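YfnB (Bacillus subtilis, PDB 3ED5) is a putative hydrolase of the haloacid dehalogenase (HAD) superfamily, YjjG family, that may act as a 5'-nucleotidase. Local coordinates at residues I38-N42 and D43-Q47; A46-K49 and T50-G54. All blocks are in the same frame, centred on the assembly; numbering follows the deposited sequence.

Contact 1 (I38-N42 and D43-Q47); sequences IPLTN and DMKAQ. With FMT (formic acid), chain I.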
loop_
_atom_site.group_PDB
_atom_site.type_symbol
_atom_site.label_atom_id
_atom_site.label_comp_id
_atom_site.label_asym_id
_atom_site.label_seq_id
_atom_site.Cartn_x
_atom_site.Cartn_y
_atom_site.Cartn_z
ATOM N N ILE A 38 22.178 -5.318 -16.584
ATOM C CA ILE A 38 22.984 -5.047 -15.399
ATOM C C ILE A 38 22.724 -6.153 -14.383
ATOM O O ILE A 38 21.564 -6.409 -14.038
ATOM C CB ILE A 38 22.558 -3.707 -14.738
ATOM C CG1 ILE A 38 22.825 -2.525 -15.658
ATOM C CG2 ILE A 38 23.250 -3.517 -13.383
ATOM C CD1 ILE A 38 22.363 -1.183 -15.036
ATOM N N PRO A 39 23.788 -6.809 -13.884
ATOM C CA PRO A 39 23.579 -7.847 -12.873
ATOM C C PRO A 39 22.934 -7.203 -11.653
ATOM O O PRO A 39 23.348 -6.100 -11.281
ATOM C CB PRO A 39 25.011 -8.323 -12.562
ATOM C CG PRO A 39 25.774 -8.005 -13.806
ATOM C CD PRO A 39 25.217 -6.697 -14.261
ATOM N N LEU A 40 21.912 -7.851 -11.088
ATOM C CA LEU A 40 21.224 -7.356 -9.882
ATOM C C LEU A 40 21.746 -8.174 -8.709
ATOM O O LEU A 40 21.217 -9.238 -8.393
ATOM C CB LEU A 40 19.699 -7.476 -10.018
ATOM C CG LEU A 40 18.834 -7.003 -8.817
ATOM C CD1 LEU A 40 19.173 -5.560 -8.411
ATOM C CD2 LEU A 40 17.344 -7.219 -9.097
ATOM N N THR A 41 22.817 -7.679 -8.098
ATOM C CA THR A 41 23.420 -8.316 -6.936
ATOM C C THR A 41 22.559 -8.192 -5.678
ATOM O O THR A 41 21.671 -7.318 -5.587
ATOM C CB THR A 41 24.818 -7.729 -6.666
ATOM O OG1 THR A 41 24.699 -6.384 -6.192
ATOM C CG2 THR A 41 25.649 -7.735 -7.957
ATOM N N ASN A 42 22.806 -9.076 -4.712
ATOM C CA ASN A 42 22.158 -8.959 -3.403
ATOM C C ASN A 42 22.384 -7.586 -2.773
ATOM O O ASN A 42 21.424 -6.979 -2.270
ATOM C CB ASN A 42 22.662 -10.046 -2.457
ATOM C CG ASN A 42 22.128 -11.406 -2.807
ATOM O OD1 ASN A 42 21.125 -11.534 -3.510
ATOM N ND2 ASN A 42 22.797 -12.444 -2.315
ATOM N N ASP A 43 23.630 -7.098 -2.835
ATOM C CA ASP A 43 23.968 -5.793 -2.272
ATOM C C ASP A 43 23.142 -4.706 -2.916
ATOM O O ASP A 43 22.560 -3.883 -2.202
ATOM C CB ASP A 43 25.461 -5.461 -2.382
ATOM C CG ASP A 43 26.321 -6.328 -1.470
ATOM O OD1 ASP A 43 25.748 -7.060 -0.627
ATOM O OD2 ASP A 43 27.572 -6.290 -1.606
HETATM N N MSE A 44 23.059 -4.716 -4.249
HETATM C CA MSE A 44 22.236 -3.715 -4.953
HETATM C C MSE A 44 20.752 -3.759 -4.608
HETATM O O MSE A 44 20.129 -2.713 -4.427
HETATM C CB MSE A 44 22.441 -3.770 -6.462
HETATM C CG MSE A 44 23.770 -3.212 -6.850
HETATM SE SE MSE A 44 24.307 -3.636 -8.710
HETATM C CE MSE A 44 23.312 -2.220 -9.541
ATOM N N LYS A 45 20.201 -4.961 -4.518
ATOM C CA LYS A 45 18.799 -5.125 -4.175
ATOM C C LYS A 45 18.506 -4.566 -2.779
ATOM O O LYS A 45 17.458 -3.890 -2.560
ATOM C CB LYS A 45 18.459 -6.603 -4.247
ATOM C CG LYS A 45 16.995 -6.887 -4.385
ATOM C CD LYS A 45 16.761 -8.148 -5.209
ATOM C CE LYS A 45 17.624 -9.338 -4.747
ATOM N NZ LYS A 45 16.788 -10.592 -4.656
ATOM N N ALA A 46 19.402 -4.863 -1.844
ATOM C CA ALA A 46 19.280 -4.388 -0.478
ATOM C C ALA A 46 19.348 -2.861 -0.471
ATOM O O ALA A 46 18.516 -2.208 0.163
ATOM C CB ALA A 46 20.375 -4.974 0.394
ATOM N N GLN A 47 20.325 -2.289 -1.184
ATOM C CA GLN A 47 20.411 -0.813 -1.220
ATOM C C GLN A 47 19.190 -0.175 -1.889
ATOM O O GLN A 47 18.705 0.867 -1.398
ATOM C CB GLN A 47 21.706 -0.298 -1.864
ATOM C CG GLN A 47 22.984 -0.557 -1.038
ATOM C CD GLN A 47 22.970 -0.050 0.409
ATOM O OE1 GLN A 47 22.780 1.150 0.697
ATOM N NE2 GLN A 47 23.222 -0.973 1.336
HETATM C C FMT I . 27.255 -4.732 -6.541
HETATM O O1 FMT I . 27.190 -5.484 -5.563
HETATM O O2 FMT I . 28.289 -4.398 -7.139
#

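Contact 2 (A46-K49 and T50-G54); sequences AQYK and TINQG. With FMT (formic acid), chain E.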
loop_
_atom_site.group_PDB
_atom_site.type_symbol
_atom_site.label_atom_id
_atom_site.label_comp_id
_atom_site.label_asym_id
_atom_site.label_seq_id
_atom_site.Cartn_x
_atom_site.Cartn_y
_atom_site.Cartn_z
ATOM N N ALA A 46 19.402 -4.863 -1.844
ATOM C CA ALA A 46 19.280 -4.388 -0.478
ATOM C C ALA A 46 19.348 -2.861 -0.471
ATOM O O ALA A 46 18.516 -2.208 0.163
ATOM C CB ALA A 46 20.375 -4.974 0.394
ATOM N N GLN A 47 20.325 -2.289 -1.184
ATOM C CA GLN A 47 20.411 -0.813 -1.220
ATOM C C GLN A 47 19.190 -0.175 -1.889
ATOM O O GLN A 47 18.705 0.867 -1.398
ATOM C CB GLN A 47 21.706 -0.298 -1.864
ATOM C CG GLN A 47 22.984 -0.557 -1.038
ATOM C CD GLN A 47 22.970 -0.050 0.409
ATOM O OE1 GLN A 47 22.780 1.150 0.697
ATOM N NE2 GLN A 47 23.222 -0.973 1.336
ATOM N N TYR A 48 18.684 -0.788 -2.970
ATOM C CA TYR A 48 17.453 -0.303 -3.610
ATOM C C TYR A 48 16.340 -0.217 -2.564
ATOM O O TYR A 48 15.629 0.808 -2.435
ATOM C CB TYR A 48 16.959 -1.196 -4.776
ATOM C CG TYR A 48 15.587 -0.729 -5.210
ATOM C CD1 TYR A 48 15.453 0.466 -5.925
ATOM C CD2 TYR A 48 14.426 -1.418 -4.843
ATOM C CE1 TYR A 48 14.215 0.964 -6.277
ATOM C CE2 TYR A 48 13.159 -0.937 -5.207
ATOM C CZ TYR A 48 13.059 0.259 -5.923
ATOM O OH TYR A 48 11.822 0.748 -6.296
ATOM N N LYS A 49 16.185 -1.293 -1.798
ATOM C CA LYS A 49 15.089 -1.297 -0.816
ATOM C C LYS A 49 15.252 -0.194 0.236
ATOM O O LYS A 49 14.258 0.461 0.575
ATOM C CB LYS A 49 14.900 -2.678 -0.186
ATOM C CG LYS A 49 14.404 -3.732 -1.207
ATOM C CD LYS A 49 13.910 -4.985 -0.494
ATOM C CE LYS A 49 13.356 -6.034 -1.456
ATOM N NZ LYS A 49 14.372 -7.081 -1.798
ATOM N N THR A 50 16.483 0.057 0.690
ATOM C CA THR A 50 16.714 1.074 1.703
ATOM C C THR A 50 16.472 2.478 1.123
ATOM O O THR A 50 15.824 3.332 1.771
ATOM C CB THR A 50 18.147 0.974 2.309
ATOM O OG1 THR A 50 18.350 -0.357 2.836
ATOM C CG2 THR A 50 18.328 2.004 3.436
ATOM N N ILE A 51 17.021 2.702 -0.075
ATOM C CA ILE A 51 16.839 3.979 -0.774
ATOM C C ILE A 51 15.352 4.229 -1.030
ATOM O O ILE A 51 14.848 5.313 -0.714
ATOM C CB ILE A 51 17.568 4.000 -2.095
ATOM C CG1 ILE A 51 19.070 4.136 -1.799
ATOM C CG2 ILE A 51 17.146 5.185 -2.976
ATOM C CD1 ILE A 51 20.031 3.739 -3.004
ATOM N N ASN A 52 14.678 3.229 -1.590
ATOM C CA ASN A 52 13.274 3.366 -1.956
ATOM C C ASN A 52 12.457 3.667 -0.701
ATOM O O ASN A 52 11.601 4.591 -0.710
ATOM C CB ASN A 52 12.770 2.112 -2.667
ATOM C CG ASN A 52 11.348 2.264 -3.171
ATOM O OD1 ASN A 52 11.034 3.218 -3.879
ATOM N ND2 ASN A 52 10.479 1.317 -2.806
ATOM N N GLN A 53 12.748 2.942 0.380
ATOM C CA GLN A 53 12.030 3.164 1.664
ATOM C C GLN A 53 12.227 4.604 2.175
ATOM O O GLN A 53 11.257 5.253 2.564
ATOM C CB GLN A 53 12.419 2.119 2.740
ATOM C CG GLN A 53 11.937 2.399 4.190
ATOM C CD GLN A 53 10.425 2.285 4.380
ATOM O OE1 GLN A 53 9.722 1.713 3.535
ATOM N NE2 GLN A 53 9.909 2.834 5.505
ATOM N N GLY A 54 13.459 5.106 2.153
ATOM C CA GLY A 54 13.746 6.462 2.613
ATOM C C GLY A 54 13.048 7.529 1.783
ATOM O O GLY A 54 12.630 8.538 2.320
HETATM C C FMT E . 11.146 -1.316 -0.848
HETATM O O1 FMT E . 11.377 -1.231 -2.048
HETATM O O2 FMT E . 11.600 -0.549 -0.003
#

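Contact 1 (I38-N42 and D43-Q47)
T41 and M44 meet at the start of helix 42-60, where T41 is the N-cap. With chi1 at 70° the T41 hydroxyl lies between the backbone N and the carbonyl carbon, the placement that turns it toward the amides of the first turn: OG1 accepts from M44 N at 3.0 Å, a nearly straight bond (164°). Threonine suits this place because its short hydroxyl side chain can stand in for the carbonyl that a preceding turn would have supplied. T41 OG1 also donates, at 2.7 Å, to O1 of a formic acid molecule that probably came from the crystallisation liquor, and this oxygen is thus gripped by two bonds. The regular backbone pattern begins at once, K45 N to T41 O and A46 N to N42 O.

The side chain of M44 runs back past the cap. M44 CG lies 3.4 Å from T41 OG1, and a bend at chi3 (83°) turns the chain beyond SE so that M44 CE approaches I38 CG2 at 4.1 Å, the two side chains crossing at about a right angle. The long, unbranched side chain of methionine, modelled as selenomethionine, can reach from the helix to the incoming loop. L40 divides its two methyls between M44 and K45, four and five residues on: L40 CD1 rests against M44 CB at 4.2 Å, while L40 CD2 meets CD of the bent K45 chain at 4.0 Å, again roughly perpendicular.

In this loop between helices 21-35 and 42-60, I38, L40 and M44 all pack on F33 of helix 21-35, and I38 and M44 also touch L78 of helix 66-80.

Contact 2 (A46-K49 and T50-G54)
The N52 amide runs nearly parallel to the ring plane of Y48, one helical turn earlier: the planes are 11° apart, with N52 CB over the ring face and the amide carbon beside the phenol oxygen. This i, i+4 pair belongs to helix 42-60, in the helical insertion beside the parallel sheet, consistent with the cap of HAD-family hydrolases. Both side chains leave the helix anti to their own N and, one turn apart, run side by side. N52 CB makes a CH-pi contact over one face of the Y48 ring, 4.0 Å from its centroid and displaced toward the rim. The flat tyrosine also meets the ring of F74 in helix 66-80 with nearly parallel planes, and asparagine adds a polar head: its OD1 is hydrogen-bonded to R73.

T50, an exposed residue, turns its hydroxyl back along the helix, and T50 OG1 donates to A46 O at 3.3 Å from above the carbonyl plane. That oxygen already accepts from T50 N, so one threonine supplies both bonds. I51 folds its aliphatic chain alongside the Q47 carbonyl, I51 CG1 3.3 Å from Q47 O. The other end of the N52 amide is held too, N52 ND2 donating to formic acid O1 at 2.8 Å with an angle of 150°.

Both contacts are local and lie mainly at the surface of helix 42-60, sharing A46 and Q47, with centres 11 Å apart. Each has a single buried residue, M44 in contact 1 and Y48 in contact 2, and each of these touches helices 21-35 and 66-80. Their chemistry follows their place: contact 1, where a loop becomes a helix, relies on a side-chain cap and aliphatic contacts with the incoming chain, whereas contact 2, inside the helix, has continuous backbone bonding and adds an asparagine-tyrosine CH-pi contact and a threonine hydroxyl bonded back to a carbonyl. In contact 2 the Q53 side chain is about 11 Å from that of D13, the nucleophile inferred by similarity.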